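Local coordinates for protein 2,3-bisphosphoglycerate-independent phosphoglycerate mutase (Pyrococcus horikoshii, PDB 2ZKT) that probably interconverts 2-phosphoglycerate and 3-phosphoglycerate in glycolysis, as a metal-binding phosphoglycerate mutase that does not depend on bisphosphoglycerate, at residues 263-268 against 292-297; 247-252 against 281-286; 15-20 against 314-319; 274-279 against 305-310. All blocks are in the same frame, centred on the assembly; numbering follows the deposited sequence.

Contact 1. Residues 263-268 against 292-297; sequences GFDVYT and KDYDFV
At one end of the mixed sheet of this alkaline-phosphatase-like fold, Tyr294 reaches across strand 246-249 to Asp265 and Tyr267 on the outermost strand 265-267. Its hydroxyl is the middle member of a short chain of hydrogen bonds. Tyr267 OH donates to Tyr294 OH over 2.8 Å, and Tyr294 OH in turn donates to Asp265 OD2, also at 2.8 Å. The two tyrosine side chains come from opposite directions, and Tyr294 OH lies in the plane of the Tyr267 ring, at its edge. Asp265 instead crosses Tyr294 at about a right angle, its carboxylate turned 75° from the ring, and OD2 is approached on the anti side, 22° out of the carboxylate plane. The carboxylate probably polarises Tyr294 OH, strengthening it as acceptor for Tyr267. Asp265 and Tyr267 stand two residues apart on the strand; with CG anti to the carbonyl carbon in both, the two polar ends converge on one hydroxyl. Further in, the Phe264 and Phe296 rings meet at their edges, Phe264 CE2 to Phe296 CD2 at 3.9 Å, and both also meet Phe238. Strands 265-267 and 296-301 run parallel with 246-249 between them, and helix 280-291 connects them: a beta-alpha-beta crossover of the alpha/beta sheet, whose two strand regions the tyrosine bridge joins.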
# COMPACT_ATOMS: atom_id res chain seq x y z
N GLY B 263 13.21 -9.54 30.66
CA GLY B 263 13.35 -8.30 31.42
C GLY B 263 12.65 -7.02 31.00
O GLY B 263 12.96 -5.95 31.54
N PHE B 264 11.73 -7.09 30.05
CA PHE B 264 11.02 -5.88 29.61
C PHE B 264 9.85 -5.54 30.53
O PHE B 264 9.29 -6.42 31.20
CB PHE B 264 10.48 -6.07 28.18
CG PHE B 264 11.53 -5.91 27.11
CD1 PHE B 264 12.48 -6.91 26.89
CD2 PHE B 264 11.57 -4.76 26.33
CE1 PHE B 264 13.44 -6.76 25.89
CE2 PHE B 264 12.54 -4.60 25.33
CZ PHE B 264 13.47 -5.60 25.11
N ASP B 265 9.49 -4.25 30.57
CA ASP B 265 8.34 -3.80 31.36
C ASP B 265 7.21 -3.74 30.32
O ASP B 265 7.08 -2.76 29.59
CB ASP B 265 8.57 -2.39 31.95
CG ASP B 265 9.55 -2.39 33.11
OD1 ASP B 265 9.70 -3.45 33.77
OD2 ASP B 265 10.16 -1.33 33.38
N VAL B 266 6.40 -4.79 30.25
CA VAL B 266 5.34 -4.84 29.25
C VAL B 266 4.09 -4.01 29.53
O VAL B 266 3.58 -3.97 30.66
CB VAL B 266 4.93 -6.31 28.97
CG1 VAL B 266 3.79 -6.38 27.96
CG2 VAL B 266 6.15 -7.08 28.43
N TYR B 267 3.61 -3.32 28.49
CA TYR B 267 2.43 -2.47 28.56
C TYR B 267 1.44 -2.90 27.48
O TYR B 267 1.84 -3.30 26.38
CB TYR B 267 2.79 -1.01 28.32
CG TYR B 267 3.67 -0.40 29.39
CD1 TYR B 267 5.07 -0.53 29.32
CD2 TYR B 267 3.12 0.30 30.46
CE1 TYR B 267 5.88 0.03 30.30
CE2 TYR B 267 3.94 0.86 31.45
CZ TYR B 267 5.32 0.73 31.37
OH TYR B 267 6.14 1.28 32.34
N THR B 268 0.16 -2.81 27.82
CA THR B 268 -0.92 -3.14 26.88
C THR B 268 -1.91 -1.99 27.02
O THR B 268 -2.79 -2.00 27.88
CB THR B 268 -1.62 -4.45 27.27
OG1 THR B 268 -0.63 -5.48 27.51
CG2 THR B 268 -2.55 -4.90 26.15
N LYS B 292 10.06 8.42 26.28
CA LYS B 292 10.45 9.49 27.19
C LYS B 292 11.06 9.01 28.52
O LYS B 292 11.75 9.77 29.19
CB LYS B 292 9.25 10.41 27.50
CG LYS B 292 8.78 11.25 26.31
CD LYS B 292 7.50 12.00 26.63
CE LYS B 292 6.99 12.77 25.41
NZ LYS B 292 5.65 13.40 25.66
N ASP B 293 10.81 7.75 28.89
CA ASP B 293 11.36 7.23 30.16
C ASP B 293 12.16 5.93 30.03
O ASP B 293 12.65 5.40 31.02
CB ASP B 293 10.23 7.03 31.18
CG ASP B 293 9.55 8.33 31.58
OD1 ASP B 293 10.26 9.25 32.07
OD2 ASP B 293 8.31 8.44 31.40
N TYR B 294 12.27 5.42 28.81
CA TYR B 294 13.01 4.18 28.58
C TYR B 294 14.04 4.40 27.48
O TYR B 294 13.89 5.31 26.65
CB TYR B 294 12.03 3.07 28.19
CG TYR B 294 11.20 2.54 29.34
CD1 TYR B 294 11.67 1.50 30.15
CD2 TYR B 294 9.93 3.07 29.62
CE1 TYR B 294 10.91 0.99 31.21
CE2 TYR B 294 9.16 2.57 30.68
CZ TYR B 294 9.66 1.53 31.47
OH TYR B 294 8.92 1.02 32.52
N ASP B 295 15.09 3.58 27.46
CA ASP B 295 16.12 3.72 26.43
C ASP B 295 15.78 2.89 25.19
O ASP B 295 16.07 3.29 24.07
CB ASP B 295 17.48 3.26 26.97
CG ASP B 295 17.82 3.89 28.30
OD1 ASP B 295 17.95 5.14 28.35
OD2 ASP B 295 17.95 3.13 29.29
N PHE B 296 15.16 1.74 25.42
CA PHE B 296 14.79 0.82 24.34
C PHE B 296 13.31 0.48 24.43
O PHE B 296 12.83 0.03 25.49
CB PHE B 296 15.62 -0.46 24.44
CG PHE B 296 15.61 -1.30 23.20
CD1 PHE B 296 16.49 -1.02 22.14
CD2 PHE B 296 14.71 -2.36 23.06
CE1 PHE B 296 16.46 -1.77 20.97
CE2 PHE B 296 14.68 -3.12 21.88
CZ PHE B 296 15.55 -2.83 20.84
N VAL B 297 12.58 0.68 23.33
CA VAL B 297 11.15 0.37 23.29
C VAL B 297 10.84 -0.62 22.18
O VAL B 297 11.32 -0.48 21.04
CB VAL B 297 10.29 1.67 23.09
CG1 VAL B 297 8.83 1.31 22.81
CG2 VAL B 297 10.37 2.54 24.35

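Contact 2. Residues 247-252 against 281-286; sequences AGVIAV and MAKAKK
Lys283 NZ, which gives a weak hydrogen bond to His300 O, stands 4.3 Å from Ala251 CB at the far end of a side chain that has first run past Val249. Across the contact itself the meeting is one of carbon atoms. Val249 places its two methyl groups on different lysines: CG1, anti to the backbone N (chi1 175°), lies 3.6 Å from Lys283 CG, while CG2 comes within 4.0 Å of Lys286 CG. The methylene parts of both lysines thus act as apolar surface for this valine, and their charged ends go their own ways. Lys283 is extended beyond CG, which is how its ammonium gets from the helix to the residues just after the strand. Lys286 begins by heading for the strand, but a bend at chi2 (58°) carries its ammonium off, to a long and weak ion pair with Glu289. The two lysines stand three residues apart, on neighbouring turns of the helix, and Val249 crosses both of them obliquely. Here helix 280-291 lies over strand 246-249, with Leu299 of the adjoining strand 296-301 touching both Val249 and Lys283. Ala284 faces helix 313-331, and just beyond the strand end Ile250, its CB directed away from helix 280-291, packs on helix 253-261.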
# COMPACT_ATOMS: atom_id res chain seq x y z
N ALA B 247 11.13 -1.14 27.67
CA ALA B 247 9.67 -1.29 27.77
C ALA B 247 9.10 -1.81 26.45
O ALA B 247 9.69 -1.63 25.38
CB ALA B 247 9.02 0.05 28.11
N GLY B 248 7.93 -2.45 26.52
CA GLY B 248 7.30 -2.97 25.31
C GLY B 248 5.79 -2.79 25.26
O GLY B 248 5.09 -2.95 26.26
N VAL B 249 5.28 -2.44 24.08
CA VAL B 249 3.84 -2.27 23.86
C VAL B 249 3.41 -3.58 23.20
O VAL B 249 3.67 -3.81 22.02
CB VAL B 249 3.55 -1.09 22.91
CG1 VAL B 249 2.06 -1.02 22.61
CG2 VAL B 249 4.03 0.20 23.54
N ILE B 250 2.75 -4.45 23.96
CA ILE B 250 2.35 -5.75 23.43
C ILE B 250 0.96 -6.18 23.89
O ILE B 250 0.54 -5.87 25.00
CB ILE B 250 3.37 -6.81 23.89
CG1 ILE B 250 4.79 -6.26 23.70
CG2 ILE B 250 3.14 -8.12 23.13
CD1 ILE B 250 5.87 -7.13 24.32
N ALA B 251 0.26 -6.92 23.03
CA ALA B 251 -1.08 -7.41 23.36
C ALA B 251 -1.11 -8.94 23.49
O ALA B 251 -1.56 -9.48 24.50
CB ALA B 251 -2.10 -6.93 22.31
N VAL B 252 -0.62 -9.64 22.46
CA VAL B 252 -0.61 -11.10 22.48
C VAL B 252 0.14 -11.66 23.69
O VAL B 252 1.27 -11.25 23.99
CB VAL B 252 0.01 -11.68 21.20
CG1 VAL B 252 -0.28 -13.17 21.10
CG2 VAL B 252 -0.53 -10.95 20.00
N MET B 281 -3.21 2.90 16.63
CA MET B 281 -2.83 4.27 16.94
C MET B 281 -2.63 4.45 18.45
O MET B 281 -1.95 5.36 18.92
CB MET B 281 -3.92 5.23 16.43
CG MET B 281 -4.11 5.19 14.90
SD MET B 281 -2.56 5.42 13.99
CE MET B 281 -2.77 7.16 13.53
N ALA B 282 -3.30 3.56 19.21
CA ALA B 282 -3.13 3.57 20.66
C ALA B 282 -1.77 3.01 21.06
O ALA B 282 -1.15 3.44 22.02
CB ALA B 282 -4.25 2.73 21.29
N LYS B 283 -1.31 2.03 20.29
CA LYS B 283 -0.00 1.42 20.54
C LYS B 283 1.10 2.44 20.23
O LYS B 283 2.09 2.55 20.97
CB LYS B 283 0.17 0.17 19.67
CG LYS B 283 -0.57 -1.04 20.20
CD LYS B 283 -0.46 -2.22 19.25
CE LYS B 283 -1.13 -3.44 19.84
NZ LYS B 283 -1.26 -4.54 18.84
N ALA B 284 0.91 3.18 19.14
CA ALA B 284 1.88 4.19 18.73
C ALA B 284 1.92 5.30 19.77
O ALA B 284 2.99 5.75 20.18
CB ALA B 284 1.49 4.76 17.36
N LYS B 285 0.73 5.75 20.18
CA LYS B 285 0.61 6.81 21.18
C LYS B 285 1.44 6.41 22.41
O LYS B 285 2.26 7.19 22.90
CB LYS B 285 -0.87 7.00 21.54
CG LYS B 285 -1.19 8.25 22.36
CD LYS B 285 -0.90 8.06 23.85
CE LYS B 285 -1.42 9.24 24.68
NZ LYS B 285 -0.73 10.52 24.33
N LYS B 286 1.23 5.18 22.88
CA LYS B 286 1.95 4.67 24.05
C LYS B 286 3.47 4.53 23.82
O LYS B 286 4.27 4.88 24.70
CB LYS B 286 1.36 3.31 24.49
CG LYS B 286 1.95 2.78 25.79
CD LYS B 286 1.75 3.77 26.94
CE LYS B 286 2.49 3.35 28.20
NZ LYS B 286 2.39 4.39 29.27

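Contact 3. Residues 15-20 against 314-319; sequences LGDRPI and KLKAEL
Lys316 is the first residue of 314-319 to touch the loop, reaching Leu15, Gly16 and Asp17. Its chain is stretched out in full, with CG anti to the backbone N (chi1 -179°), and this carries NZ from the helix to the buried start of the loop, residues 15-17. There NZ forms a salt bridge with Asp17 OD2 at 2.7 Å, meeting the oxygen on its anti side, 24° out of the carboxylate plane. A weak hydrogen bond of 3.2 Å links the same NZ to Gly16 O, and Gly14 O and, weakly, Thr349 O take it as well. The loop follows strand 6-12 of the alkaline-phosphatase-like sheet and the zinc ligand Asp13, and the Leu15 side chain lies about 9 Å from a zinc ion. Asp17 is fixed at its other oxygen too: OD1 accepts Arg18 N through its anti lone pair at 2.7 Å (N-H...O angle 157°), and also Cys351 N. Such a carboxylate would probably stay ionised beside the buried lysine. One helical turn on from Lys316, Leu319 packs against Thr304 and Ala307 of helix 303-309 and against Tyr276.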
# COMPACT_ATOMS: atom_id res chain seq x y z
N LEU B 15 5.11 -10.69 8.90
CA LEU B 15 5.27 -9.76 7.77
C LEU B 15 5.65 -10.41 6.44
O LEU B 15 4.97 -10.21 5.42
CB LEU B 15 6.31 -8.70 8.13
CG LEU B 15 6.49 -7.57 7.12
CD1 LEU B 15 5.15 -6.87 6.86
CD2 LEU B 15 7.52 -6.58 7.67
N GLY B 16 6.74 -11.18 6.43
CA GLY B 16 7.19 -11.82 5.20
C GLY B 16 6.16 -12.68 4.48
O GLY B 16 5.33 -13.35 5.11
N ASP B 17 6.23 -12.69 3.15
CA ASP B 17 5.31 -13.48 2.36
C ASP B 17 5.96 -13.92 1.04
O ASP B 17 7.16 -13.75 0.84
CB ASP B 17 4.05 -12.64 2.07
CG ASP B 17 2.77 -13.48 2.04
OD1 ASP B 17 2.64 -14.36 1.15
OD2 ASP B 17 1.90 -13.26 2.93
N ARG B 18 5.16 -14.51 0.15
CA ARG B 18 5.66 -14.94 -1.15
C ARG B 18 4.86 -14.21 -2.23
O ARG B 18 3.76 -13.71 -1.96
CB ARG B 18 5.51 -16.47 -1.29
CG ARG B 18 6.39 -17.24 -0.31
CD ARG B 18 6.13 -18.75 -0.35
NE ARG B 18 7.00 -19.44 0.59
CZ ARG B 18 6.98 -20.74 0.85
NH1 ARG B 18 6.10 -21.54 0.24
NH2 ARG B 18 7.84 -21.27 1.72
N PRO B 19 5.40 -14.13 -3.46
CA PRO B 19 4.68 -13.44 -4.54
C PRO B 19 3.23 -13.93 -4.63
O PRO B 19 2.98 -15.14 -4.59
CB PRO B 19 5.49 -13.82 -5.79
CG PRO B 19 6.90 -13.98 -5.24
CD PRO B 19 6.65 -14.74 -3.95
N ILE B 20 2.28 -12.99 -4.72
CA ILE B 20 0.86 -13.34 -4.83
C ILE B 20 0.37 -12.96 -6.23
O ILE B 20 0.51 -11.80 -6.65
CB ILE B 20 -0.02 -12.57 -3.80
CG1 ILE B 20 0.52 -12.76 -2.38
CG2 ILE B 20 -1.48 -13.07 -3.91
CD1 ILE B 20 0.28 -14.13 -1.80
N LYS B 314 -5.07 -9.63 0.37
CA LYS B 314 -5.58 -8.26 0.36
C LYS B 314 -5.75 -7.77 1.80
O LYS B 314 -5.32 -6.66 2.16
CB LYS B 314 -6.93 -8.21 -0.36
CG LYS B 314 -6.91 -8.69 -1.81
CD LYS B 314 -6.78 -7.51 -2.78
CE LYS B 314 -7.07 -7.95 -4.22
NZ LYS B 314 -7.04 -6.79 -5.16
N LEU B 315 -6.37 -8.60 2.64
CA LEU B 315 -6.59 -8.25 4.03
C LEU B 315 -5.25 -7.99 4.72
O LEU B 315 -5.09 -6.98 5.43
CB LEU B 315 -7.32 -9.38 4.77
CG LEU B 315 -7.49 -9.17 6.28
CD1 LEU B 315 -8.17 -7.82 6.53
CD2 LEU B 315 -8.31 -10.31 6.89
N LYS B 316 -4.28 -8.89 4.50
CA LYS B 316 -2.96 -8.73 5.10
C LYS B 316 -2.34 -7.41 4.64
O LYS B 316 -1.81 -6.65 5.44
CB LYS B 316 -2.04 -9.91 4.72
CG LYS B 316 -0.64 -9.85 5.33
CD LYS B 316 0.12 -11.15 5.07
CE LYS B 316 1.55 -11.10 5.60
NZ LYS B 316 2.24 -12.41 5.47
N ALA B 317 -2.44 -7.14 3.33
CA ALA B 317 -1.91 -5.89 2.78
C ALA B 317 -2.64 -4.71 3.45
O ALA B 317 -2.02 -3.70 3.80
CB ALA B 317 -2.11 -5.85 1.25
N GLU B 318 -3.95 -4.85 3.62
CA GLU B 318 -4.76 -3.80 4.26
C GLU B 318 -4.25 -3.56 5.70
O GLU B 318 -4.14 -2.41 6.15
CB GLU B 318 -6.24 -4.25 4.28
CG GLU B 318 -7.26 -3.13 4.50
CD GLU B 318 -7.27 -2.59 5.92
OE1 GLU B 318 -7.52 -3.38 6.86
OE2 GLU B 318 -7.03 -1.37 6.09
N LEU B 319 -3.93 -4.64 6.40
CA LEU B 319 -3.41 -4.53 7.76
C LEU B 319 -2.01 -3.92 7.81
O LEU B 319 -1.66 -3.18 8.73
CB LEU B 319 -3.41 -5.91 8.40
CG LEU B 319 -4.85 -6.39 8.68
CD1 LEU B 319 -4.92 -7.87 9.05
CD2 LEU B 319 -5.52 -5.61 9.82

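Contact 4. Residues 274-279 against 305-310; sequences GEYNTN and DAAGHD. With ZN (zinc ion), chain H.
The Tyr276 ring presents its hydroxyl end to helix 303-309: Ala307 N lies at the ring edge, near its plane, while Ala306 CB approaches obliquely. That methyl makes an apolar contact with Tyr276 CZ at 3.7 Å and lies 3.3 Å from the hydroxyl oxygen, Tyr276 OH. Tyr276 OH also stands 3.3 Å from Ala307 N, but at an angle too poor for a hydrogen bond; its polar partner is Lys312 NZ. Asp310 OD2 comes within 3.6 Å of Tyr276 OH and forms a long, weak ion pair with the same lysine. With CG anti to the carbonyl carbon (chi1 -58°), the hydroxyl end of the ring is brought up to the helix from the backbone of a type I turn, Glu275 to Thr278. That helix belongs to the metal centre of an alkaline-phosphatase-like enzyme. Asp305 and His309, one turn apart, bind zinc through OD2 at 2.1 Å and NE2 at 2.4 Å respectively, and His356 is the third protein ligand. Around the imidazole of His309, Asp305 OD2 lies in plane at the ring edge. Second-shell bonds hold both ligands: Asp305 OD1 pairs with Thr349 OG1, and His309 ND1 with Met354 O, which fixes the rotation of the imidazole. Lys302 NZ gives a further hydrogen bond to Asp305 OD2, the oxygen that binds the metal.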
# COMPACT_ATOMS: atom_id res chain seq x y z
N GLY B 274 -4.54 -7.41 19.91
CA GLY B 274 -3.78 -8.38 19.12
C GLY B 274 -4.65 -9.04 18.04
O GLY B 274 -4.35 -10.10 17.50
N GLU B 275 -5.80 -8.39 17.77
CA GLU B 275 -6.71 -8.88 16.75
C GLU B 275 -7.09 -7.76 15.78
O GLU B 275 -6.80 -6.59 16.00
CB GLU B 275 -7.97 -9.42 17.44
CG GLU B 275 -7.68 -10.60 18.38
CD GLU B 275 -8.98 -11.22 18.86
OE1 GLU B 275 -9.77 -10.54 19.49
OE2 GLU B 275 -9.15 -12.43 18.67
N TYR B 276 -7.76 -8.13 14.68
CA TYR B 276 -8.16 -7.17 13.66
C TYR B 276 -8.79 -5.88 14.19
O TYR B 276 -8.66 -4.82 13.56
CB TYR B 276 -9.13 -7.82 12.66
CG TYR B 276 -8.58 -9.05 11.97
CD1 TYR B 276 -7.31 -9.04 11.38
CD2 TYR B 276 -9.34 -10.23 11.87
CE1 TYR B 276 -6.80 -10.17 10.72
CE2 TYR B 276 -8.85 -11.36 11.21
CZ TYR B 276 -7.58 -11.33 10.64
OH TYR B 276 -7.11 -12.44 9.97
N ASN B 277 -9.45 -5.96 15.35
CA ASN B 277 -10.11 -4.78 15.93
C ASN B 277 -9.21 -3.96 16.88
O ASN B 277 -9.66 -3.06 17.59
CB ASN B 277 -11.39 -5.23 16.64
CG ASN B 277 -11.08 -6.17 17.79
OD1 ASN B 277 -10.95 -7.38 17.61
ND2 ASN B 277 -10.87 -5.58 18.98
N THR B 278 -7.91 -4.32 16.89
CA THR B 278 -6.94 -3.63 17.74
C THR B 278 -6.87 -2.12 17.46
O THR B 278 -7.17 -1.64 16.37
CB THR B 278 -5.56 -4.25 17.47
OG1 THR B 278 -5.58 -5.62 17.87
CG2 THR B 278 -4.48 -3.51 18.26
N ASN B 279 -6.47 -1.35 18.50
CA ASN B 279 -6.19 0.08 18.30
C ASN B 279 -4.68 0.31 18.11
O ASN B 279 -3.92 0.48 19.05
CB ASN B 279 -6.68 0.84 19.53
CG ASN B 279 -6.88 2.31 19.20
OD1 ASN B 279 -6.00 2.98 18.67
ND2 ASN B 279 -8.05 2.83 19.61
N ASP B 305 -0.24 -11.27 11.09
CA ASP B 305 0.00 -12.71 11.09
C ASP B 305 -1.25 -13.57 10.91
O ASP B 305 -1.18 -14.67 10.34
CB ASP B 305 0.72 -13.12 12.38
CG ASP B 305 1.05 -14.60 12.41
OD1 ASP B 305 1.80 -15.07 11.52
OD2 ASP B 305 0.56 -15.29 13.34
N ALA B 306 -2.40 -13.07 11.38
CA ALA B 306 -3.65 -13.82 11.24
C ALA B 306 -4.10 -13.89 9.78
O ALA B 306 -4.54 -14.94 9.30
CB ALA B 306 -4.74 -13.19 12.09
N ALA B 307 -3.97 -12.77 9.06
CA ALA B 307 -4.37 -12.74 7.66
C ALA B 307 -3.56 -13.76 6.86
O ALA B 307 -4.07 -14.39 5.92
CB ALA B 307 -4.18 -11.35 7.09
N GLY B 308 -2.29 -13.93 7.26
CA GLY B 308 -1.41 -14.88 6.59
C GLY B 308 -1.87 -16.31 6.87
O GLY B 308 -1.89 -17.15 5.98
N HIS B 309 -2.22 -16.59 8.12
CA HIS B 309 -2.68 -17.92 8.49
C HIS B 309 -3.98 -18.26 7.75
O HIS B 309 -4.22 -19.43 7.41
CB HIS B 309 -2.90 -18.01 10.00
CG HIS B 309 -1.68 -18.41 10.78
ND1 HIS B 309 -1.14 -19.68 10.70
CD2 HIS B 309 -0.90 -17.72 11.64
CE1 HIS B 309 -0.07 -19.75 11.49
NE2 HIS B 309 0.10 -18.57 12.07
N ASP B 310 -4.81 -17.25 7.49
CA ASP B 310 -6.09 -17.48 6.79
C ASP B 310 -6.07 -17.33 5.25
O ASP B 310 -7.12 -17.42 4.61
CB ASP B 310 -7.17 -16.57 7.37
CG ASP B 310 -7.49 -16.89 8.81
OD1 ASP B 310 -7.77 -18.08 9.11
OD2 ASP B 310 -7.47 -15.96 9.65
ZN ZN H . 1.48 -17.15 13.42

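The four contacts fall into two touching pairs, with one cross-link between them. Contacts 1 and 2, centres 10 Å apart, share the mixed sheet: strand 246-249 lies between 265-267 and 296-301, and helix 280-291 joins the latter two. Contacts 3 and 4, centres 12 Å apart, meet where helix 303-309 packs on helix 313-331, near the zinc held by Asp305, His309 and His356. Contact 2 also touches contact 4, 15 Å away between centres, through Lys283 and Thr278. In sequence, contacts 1, 2 and 4 alternate their segments, and all lie inside the long loop that contact 3 closes between residues 15-20 and 314-319. The contacts thus run from the sheet edge to the metal-binding region of the same alpha/beta fold.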